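Export chaperone SatS (Mycobacterium tuberculosis H37Rv, PDB 6DNM) acts as a chaperone for the SecA2 protein export pathway. Local coordinates at residues T76-D79 / I80-A83. Sequence-based numbering, arbitrary orientation.
Sequences TYDD and IRTA
Asp78 and Arg81, three residues apart on the helix, bring their side chains together at an angle and close a salt bridge between OD1 of Asp78 and NH2 of Arg81. The modelled separation of those two atoms, 2.4 Å, is too short to be trusted in detail, and the N-H points well off the line to the oxygen. Carboxylate and guanidinium planes stand 63° apart, so the acid meets one nitrogen obliquely and does not lie flat against two. The arginine chain runs out extended through its first two torsions and then bends at chi3 (63°), which tilts the guanidinium toward the N-terminal end, where the Asp78 carboxylate is; its NE has a second acid, Glu66, so the arginine is shared between two carboxylates.

Thr82 comes up beside the same aspartate but takes its backbone. With OG1 held next to its own N (chi1 -57°), the hydroxyl donates to Asp78 O at 2.8 Å, while Thr82 N donates to that oxygen at 2.9 Å. The two donors reach the carbonyl from opposite faces of its plane, a double grip on one acceptor. Asp78 OD2 lies 3.3 Å from Thr82 OG1.

On another side of the helix, Tyr77 and Ile80 make a looser apolar contact, CD1 of the ring lying 4.3 Å from CD1 of Ile80. Arg81 CB approaches the ring at CE2. Tyr77 OH is hydrogen-bonded to His69, and Ile80 packs on Phe12 and Trp13 of helix 12-16 and Leu63 of helix 56-63.

Arg81 N to Tyr77 O and Ala83 N to Asp79 O are regular i+4 to i hydrogen bonds of the alpha helix. These residues form the first two turns of the amphipathic helix 77-86, with an i to i+3 salt bridge and a threonine hydroxyl bonded to the i-4 carbonyl on its polar side.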
ATOM      1  N   THR A  76      12.140   2.181  17.281  1.00 15.79           N
ATOM      2  CA  THR A  76      13.134   1.548  16.427  1.00 15.60           C
ATOM      3  C   THR A  76      13.476   2.380  15.201  1.00 16.20           C
ATOM      4  O   THR A  76      14.254   1.921  14.357  1.00 17.67           O
ATOM      5  CB  THR A  76      12.655   0.160  15.991  1.00 17.38           C
ATOM      6  OG1 THR A  76      11.269   0.228  15.628  1.00 17.24           O
ATOM      7  CG2 THR A  76      12.846  -0.843  17.112  1.00 18.76           C
ATOM      8  N   TYR A  77      12.914   3.588  15.069  1.00 16.02           N
ATOM      9  CA  TYR A  77      13.238   4.387  13.894  1.00 15.17           C
ATOM     10  C   TYR A  77      14.720   4.751  13.858  1.00 15.89           C
ATOM     11  O   TYR A  77      15.339   4.762  12.788  1.00 16.05           O
ATOM     12  CB  TYR A  77      12.362   5.639  13.799  1.00 16.07           C
ATOM     13  CG  TYR A  77      12.646   6.381  12.513  1.00 16.41           C
ATOM     14  CD1 TYR A  77      12.126   5.932  11.306  1.00 17.65           C
ATOM     15  CD2 TYR A  77      13.496   7.489  12.494  1.00 17.27           C
ATOM     16  CE1 TYR A  77      12.408   6.582  10.119  1.00 18.22           C
ATOM     17  CE2 TYR A  77      13.782   8.156  11.310  1.00 17.95           C
ATOM     18  CZ  TYR A  77      13.233   7.689  10.122  1.00 17.85           C
ATOM     19  OH  TYR A  77      13.497   8.326   8.931  1.00 19.05           O
ATOM     20  N   ASP A  78      15.306   5.041  15.011  1.00 17.39           N
ATOM     21  CA  ASP A  78      16.726   5.381  15.061  1.00 20.76           C
ATOM     22  C   ASP A  78      17.602   4.263  14.525  1.00 18.74           C
ATOM     23  O   ASP A  78      18.629   4.541  13.968  1.00 18.51           O
ATOM     24  CB  ASP A  78      17.171   5.804  16.457  1.00 26.68           C
ATOM     25  CG  ASP A  78      18.458   6.643  16.434  1.00 34.38           C
ATOM     26  OD1 ASP A  78      18.403   7.812  15.990  1.00 37.81           O
ATOM     27  OD2 ASP A  78      19.504   6.144  16.861  1.00 37.06           O
ATOM     28  N   ASP A  79      17.180   3.014  14.687  1.00 19.29           N
ATOM     29  CA  ASP A  79      17.919   1.895  14.108  1.00 18.98           C
ATOM     30  C   ASP A  79      17.943   1.982  12.587  1.00 16.55           C
ATOM     31  O   ASP A  79      18.955   1.662  11.953  1.00 15.76           O
ATOM     32  CB  ASP A  79      17.298   0.566  14.545  1.00 22.84           C
ATOM     33  CG  ASP A  79      17.701   0.157  15.952  1.00 29.35           C
ATOM     34  OD1 ASP A  79      18.545   0.840  16.573  1.00 32.33           O
ATOM     35  OD2 ASP A  79      17.173  -0.864  16.438  1.00 30.99           O
ATOM     36  N   ILE A  80      16.829   2.397  11.983  1.00 14.92           N
ATOM     37  CA  ILE A  80      16.785   2.558  10.531  1.00 14.16           C
ATOM     38  C   ILE A  80      17.706   3.684  10.089  1.00 14.81           C
ATOM     39  O   ILE A  80      18.510   3.521   9.163  1.00 15.71           O
ATOM     40  CB  ILE A  80      15.340   2.783  10.054  1.00 14.92           C
ATOM     41  CG1 ILE A  80      14.475   1.562  10.390  1.00 15.50           C
ATOM     42  CG2 ILE A  80      15.327   3.108   8.555  1.00 16.33           C
ATOM     43  CD1 ILE A  80      12.988   1.803  10.271  1.00 16.48           C
ATOM     44  N   ARG A  81      17.596   4.844  10.739  1.00 15.00           N
ATOM     45  CA  ARG A  81      18.406   5.994  10.353  1.00 15.33           C
ATOM     46  C   ARG A  81      19.888   5.699  10.523  1.00 16.24           C
ATOM     47  O   ARG A  81      20.700   6.036   9.651  1.00 16.37           O
ATOM     48  CB  ARG A  81      17.991   7.217  11.174  1.00 17.32           C
ATOM     49  CG  ARG A  81      18.806   8.466  10.868  1.00 19.94           C
ATOM     50  CD  ARG A  81      18.209   9.700  11.521  1.00 24.89           C
ATOM     51  NE  ARG A  81      18.205   9.598  12.977  1.00 29.71           N
ATOM     52  CZ  ARG A  81      19.146  10.111  13.762  1.00 33.91           C
ATOM     53  NH1 ARG A  81      20.175  10.759  13.232  1.00 35.64           N
ATOM     54  NH2 ARG A  81      19.061   9.973  15.078  1.00 35.00           N
ATOM     55  N   THR A  82      20.257   5.053  11.636  1.00 16.37           N
ATOM     56  CA  THR A  82      21.654   4.706  11.886  1.00 17.69           C
ATOM     57  C   THR A  82      22.166   3.688  10.872  1.00 16.26           C
ATOM     58  O   THR A  82      23.320   3.762  10.439  1.00 16.29           O
ATOM     59  CB  THR A  82      21.808   4.168  13.314  1.00 20.50           C
ATOM     60  OG1 THR A  82      21.337   5.145  14.252  1.00 25.13           O
ATOM     61  CG2 THR A  82      23.257   3.868  13.614  1.00 23.19           C
ATOM     62  N   ALA A  83      21.329   2.728  10.479  1.00 15.50           N
ATOM     63  CA  ALA A  83      21.741   1.805   9.426  1.00 15.01           C
ATOM     64  C   ALA A  83      21.960   2.545   8.113  1.00 14.76           C
ATOM     65  O   ALA A  83      22.910   2.249   7.376  1.00 16.27           O
ATOM     66  CB  ALA A  83      20.707   0.690   9.261  1.00 14.89           C
TER